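Local coordinates for protein 5-carboxymethyl-2-hydroxymuconate delta-isomerase (Bordetella bronchiseptica, PDB 4JJ9) that probably isomerises 5-carboxymethyl-2-hydroxymuconate by shifting a double bond in the homoprotocatechuate catabolic pathway, acting as a trimer, at residues I28-G32 with N33-D37; Q114-A117 with G118-A122. All blocks are in the same frame, centred on the assembly; numbering follows the deposited sequence.

Contact 1 (I28-G32 with N33-D37); sequences ILYSG and NLDRD
At the end of strand 25-31 the chain runs into consecutive, overlapping beta-turns, and Tyr30, Ser31 and Gly32 are tied to them by two side-chain and two backbone hydrogen bonds. The Tyr30 hydroxyl OH donates to OD1 of Asp35 over 2.7 Å. It comes in on the syn side of the carboxylate, 19° out of its plane. Asp35 OD1 lies at the edge of the Tyr30 ring, and ring and carboxylate planes stand 83° apart. Tyr30 CG sits between the backbone N and the carbonyl carbon (chi1 66°), which turns the ring toward segment 33-37, where Tyr30 CD2 packs on Leu34 CB at 3.8 Å. Ser31 OG, which donates to Asn33 OD1 at 2.7 Å in the plane of the amide carbonyl, also accepts from Phe98 N of strand 97-105. The turns are closed by successive i to i+3 bonds, Leu34 N to Ser31 O (3.0 Å) and Asp35 N to Gly32 O (3.1 Å). A water donates both to Gly32 O and to Asp35 OD2, so each carboxylate oxygen of Asp35 accepts a bond. Around this corner, Asn33 ND2 reaches Tyr96 O and Asp95 OD1. Leu34 packs on Leu132 of helix 111-135, Tyr30 on Met40 of helix 40-51 and on Ala72 and Pro74 of strand 69-80, and His77 of the third subunit touches both Tyr30 and Asp35.

Contact 2 (Q114-A117 with G118-A122); sequences QRRA and GETIA
Glu119 rises beside Arg115, which lies one turn before it on helix 111-135, an i to i+4 pair of opposite charges. Glu119 CB lies 3.4 Å from Arg115 O. The next atom, Glu119 CG, is held beside the backbone N (chi1 -70°) and comes to 3.2 Å from Arg115 O, after which a bend at chi2 carries the carboxylate over the guanidinium face; Arg115 is itself bent at chi2 (78°). At the tip, Glu119 OE2 hangs over the centre of that face, 3.8 Å from Arg115 CZ, with the two flat groups only 21° from parallel. The salt bridge is long, 3.9 Å from Glu119 OE2 to Arg115 NH2, and purely electrostatic, since no N-H points at the oxygen. OE2 has a firmer partner in the hydroxyl of Tyr151 of the second subunit, with which it forms a hydrogen bond. On another side of the helix Thr120 bonds back to Arg116 O twice, through N (3.0 Å) and through OG1 (2.9 Å), the two donors reaching the carbonyl from opposite faces of its plane. This helix is the crossover of the beta-alpha-beta unit between strands 97-105 and 138-146: Ile121 packs on Phe142 of strand 138-146 and on Leu47 and Met51 of helix 40-51, while Arg116 makes a salt bridge with Asp57 and a hydrogen bond to Arg55 O.

Contact 1 finishes a strand of the mixed sheet, whereas contact 2 lies within the long helix packed against it; their centres are 23 Å apart, on opposite sides of the chain's centre, and their nearest atoms about 9 Å. Helix 111-135 connects them: its 114-122 portion forms contact 2, and Leu132 further along packs against the turn of contact 1. Segment 28-32, at Leu29, packs on Tyr73 of the second subunit; Tyr30 and Asp35 meet His77 of the third, contact 2 Tyr151 of the second. In this tautomerase superfamily an N-terminal proline generally serves as catalytic base; strand 25-31 begins near that end of the native sequence, but neither contact is assigned a catalytic role.

Contact 1 (I28-G32 with N33-D37)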
loop_
_atom_site.group_PDB
_atom_site.type_symbol
_atom_site.label_atom_id
_atom_site.label_comp_id
_atom_site.label_asym_id
_atom_site.label_seq_id
_atom_site.Cartn_x
_atom_site.Cartn_y
_atom_site.Cartn_z
ATOM N N ILE A 28 5.560 6.413 -2.097
ATOM C CA ILE A 28 4.837 7.461 -2.800
ATOM C C ILE A 28 3.838 6.827 -3.765
ATOM O O ILE A 28 4.206 6.018 -4.619
ATOM C CB ILE A 28 5.770 8.394 -3.602
ATOM C CG1 ILE A 28 6.967 8.854 -2.750
ATOM C CG2 ILE A 28 4.955 9.576 -4.139
ATOM C CD1 ILE A 28 7.958 9.751 -3.519
ATOM N N LEU A 29 2.569 7.179 -3.596
ATOM C CA LEU A 29 1.516 6.775 -4.527
ATOM C C LEU A 29 1.081 8.040 -5.252
ATOM O O LEU A 29 0.668 9.004 -4.609
ATOM C CB LEU A 29 0.330 6.174 -3.774
ATOM C CG LEU A 29 0.619 5.034 -2.801
ATOM C CD1 LEU A 29 -0.709 4.543 -2.240
ATOM C CD2 LEU A 29 1.361 3.903 -3.518
ATOM N N TYR A 30 1.179 8.039 -6.576
ATOM C CA TYR A 30 0.893 9.246 -7.344
ATOM C C TYR A 30 0.201 8.955 -8.668
ATOM O O TYR A 30 0.275 7.841 -9.189
ATOM C CB TYR A 30 2.168 10.078 -7.554
ATOM C CG TYR A 30 3.228 9.439 -8.420
ATOM C CD1 TYR A 30 4.105 8.475 -7.896
ATOM C CD2 TYR A 30 3.375 9.815 -9.758
ATOM C CE1 TYR A 30 5.096 7.899 -8.693
ATOM C CE2 TYR A 30 4.362 9.255 -10.559
ATOM C CZ TYR A 30 5.213 8.290 -10.018
ATOM O OH TYR A 30 6.171 7.724 -10.818
ATOM N N SER A 31 -0.500 9.955 -9.196
ATOM C CA SER A 31 -1.150 9.814 -10.492
ATOM C C SER A 31 -0.105 9.745 -11.621
ATOM O O SER A 31 0.860 10.514 -11.643
ATOM C CB SER A 31 -2.151 10.959 -10.723
ATOM O OG SER A 31 -1.504 12.218 -10.620
ATOM N N GLY A 32 -0.312 8.815 -12.552
ATOM C CA GLY A 32 0.700 8.480 -13.560
ATOM C C GLY A 32 1.074 9.639 -14.464
ATOM O O GLY A 32 2.176 9.663 -15.023
ATOM N N ASN A 33 0.163 10.598 -14.614
ATOM C CA ASN A 33 0.445 11.788 -15.427
ATOM C C ASN A 33 1.633 12.624 -14.938
ATOM O O ASN A 33 2.225 13.377 -15.713
ATOM C CB ASN A 33 -0.808 12.667 -15.620
ATOM C CG ASN A 33 -1.397 13.189 -14.302
ATOM O OD1 ASN A 33 -1.022 12.762 -13.204
ATOM N ND2 ASN A 33 -2.335 14.126 -14.419
ATOM N N LEU A 34 1.984 12.495 -13.663
ATOM C CA LEU A 34 3.127 13.235 -13.125
ATOM C C LEU A 34 4.463 12.802 -13.743
ATOM O O LEU A 34 5.421 13.568 -13.749
ATOM C CB LEU A 34 3.182 13.137 -11.596
ATOM C CG LEU A 34 1.970 13.685 -10.835
ATOM C CD1 LEU A 34 2.273 13.722 -9.334
ATOM C CD2 LEU A 34 1.570 15.069 -11.321
ATOM N N ASP A 35 4.511 11.579 -14.267
ATOM C CA ASP A 35 5.720 11.056 -14.917
ATOM C C ASP A 35 6.088 11.838 -16.164
ATOM O O ASP A 35 7.230 11.783 -16.603
ATOM C CB ASP A 35 5.559 9.585 -15.290
ATOM C CG ASP A 35 5.780 8.664 -14.124
ATOM O OD1 ASP A 35 6.490 9.042 -13.166
ATOM O OD2 ASP A 35 5.248 7.538 -14.179
ATOM N N ARG A 36 5.113 12.548 -16.721
ATOM C CA ARG A 36 5.335 13.440 -17.855
ATOM C C ARG A 36 6.046 14.716 -17.409
ATOM O O ARG A 36 6.736 15.358 -18.208
ATOM C CB ARG A 36 3.999 13.781 -18.527
ATOM C CG ARG A 36 3.233 12.549 -19.019
ATOM C CD ARG A 36 1.822 12.866 -19.492
ATOM N NE ARG A 36 1.365 11.866 -20.460
ATOM C CZ ARG A 36 0.719 10.740 -20.161
ATOM N NH1 ARG A 36 0.413 10.437 -18.900
ATOM N NH2 ARG A 36 0.362 9.915 -21.137
ATOM N N ASP A 37 5.889 15.066 -16.132
ATOM C CA ASP A 37 6.341 16.359 -15.595
ATOM C C ASP A 37 7.705 16.341 -14.907
ATOM O O ASP A 37 8.384 17.367 -14.853
ATOM C CB ASP A 37 5.326 16.923 -14.595
ATOM C CG ASP A 37 3.931 17.079 -15.170
ATOM O OD1 ASP A 37 3.776 17.181 -16.404
ATOM O OD2 ASP A 37 2.981 17.115 -14.358
HETATM O O HOH W 1 3.062 6.719 -15.720
#

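Contact 2 (Q114-A117 with G118-A122)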
loop_
_atom_site.group_PDB
_atom_site.type_symbol
_atom_site.label_atom_id
_atom_site.label_comp_id
_atom_site.label_asym_id
_atom_site.label_seq_id
_atom_site.Cartn_x
_atom_site.Cartn_y
_atom_site.Cartn_z
ATOM N N GLN A 114 9.576 12.707 16.080
ATOM C CA GLN A 114 8.573 12.493 15.024
ATOM C C GLN A 114 8.338 13.780 14.222
ATOM O O GLN A 114 8.320 13.759 12.993
ATOM C CB GLN A 114 7.255 11.980 15.611
ATOM C CG GLN A 114 7.343 10.581 16.232
ATOM C CD GLN A 114 6.058 10.146 16.918
ATOM O OE1 GLN A 114 5.173 10.961 17.195
ATOM N NE2 GLN A 114 5.951 8.847 17.202
ATOM N N ARG A 115 8.190 14.895 14.936
ATOM C CA ARG A 115 8.009 16.222 14.331
ATOM C C ARG A 115 9.220 16.674 13.510
ATOM O O ARG A 115 9.064 17.213 12.415
ATOM C CB ARG A 115 7.681 17.256 15.425
ATOM C CG ARG A 115 7.436 18.684 14.935
ATOM C CD ARG A 115 6.049 18.850 14.326
ATOM N NE ARG A 115 5.756 20.249 13.999
ATOM C CZ ARG A 115 4.620 20.676 13.450
ATOM N NH1 ARG A 115 3.647 19.820 13.156
ATOM N NH2 ARG A 115 4.455 21.969 13.196
ATOM N N ARG A 116 10.424 16.460 14.042
ATOM C CA ARG A 116 11.655 16.780 13.324
ATOM C C ARG A 116 11.757 15.977 12.024
ATOM O O ARG A 116 12.078 16.531 10.974
ATOM C CB ARG A 116 12.877 16.540 14.207
ATOM C CG ARG A 116 14.199 16.974 13.588
ATOM C CD ARG A 116 15.330 16.837 14.592
ATOM N NE ARG A 116 15.010 17.486 15.861
ATOM C CZ ARG A 116 15.455 17.087 17.050
ATOM N NH1 ARG A 116 16.245 16.025 17.157
ATOM N NH2 ARG A 116 15.101 17.749 18.142
ATOM N N ALA A 117 11.462 14.679 12.099
ATOM C CA ALA A 117 11.453 13.838 10.907
ATOM C C ALA A 117 10.427 14.377 9.913
ATOM O O ALA A 117 10.735 14.557 8.733
ATOM C CB ALA A 117 11.147 12.396 11.268
ATOM N N GLY A 118 9.219 14.654 10.402
ATOM C CA GLY A 118 8.144 15.197 9.566
ATOM C C GLY A 118 8.547 16.480 8.864
ATOM O O GLY A 118 8.427 16.599 7.642
ATOM N N GLU A 119 9.042 17.436 9.643
ATOM C CA GLU A 119 9.464 18.729 9.095
ATOM C C GLU A 119 10.576 18.624 8.048
ATOM O O GLU A 119 10.481 19.241 6.982
ATOM C CB GLU A 119 9.869 19.679 10.224
ATOM C CG GLU A 119 8.693 20.147 11.068
ATOM C CD GLU A 119 7.771 21.076 10.319
ATOM O OE1 GLU A 119 8.239 22.157 9.886
ATOM O OE2 GLU A 119 6.578 20.730 10.166
ATOM N N THR A 120 11.614 17.842 8.352
ATOM C CA THR A 120 12.751 17.648 7.449
ATOM C C THR A 120 12.298 17.032 6.118
ATOM O O THR A 120 12.622 17.538 5.035
ATOM C CB THR A 120 13.860 16.775 8.102
ATOM O OG1 THR A 120 14.268 17.364 9.346
ATOM C CG2 THR A 120 15.075 16.652 7.190
ATOM N N ILE A 121 11.525 15.955 6.200
ATOM C CA ILE A 121 11.073 15.267 4.988
ATOM C C ILE A 121 10.052 16.094 4.190
ATOM O O ILE A 121 10.148 16.175 2.957
ATOM C CB ILE A 121 10.576 13.839 5.292
ATOM C CG1 ILE A 121 11.733 13.003 5.858
ATOM C CG2 ILE A 121 10.021 13.181 4.025
ATOM C CD1 ILE A 121 11.297 11.759 6.605
ATOM N N ALA A 122 9.106 16.725 4.890
ATOM C CA ALA A 122 8.117 17.594 4.248
ATOM C C ALA A 122 8.791 18.763 3.523
ATOM O O ALA A 122 8.420 19.094 2.402
ATOM C CB ALA A 122 7.110 18.107 5.255
#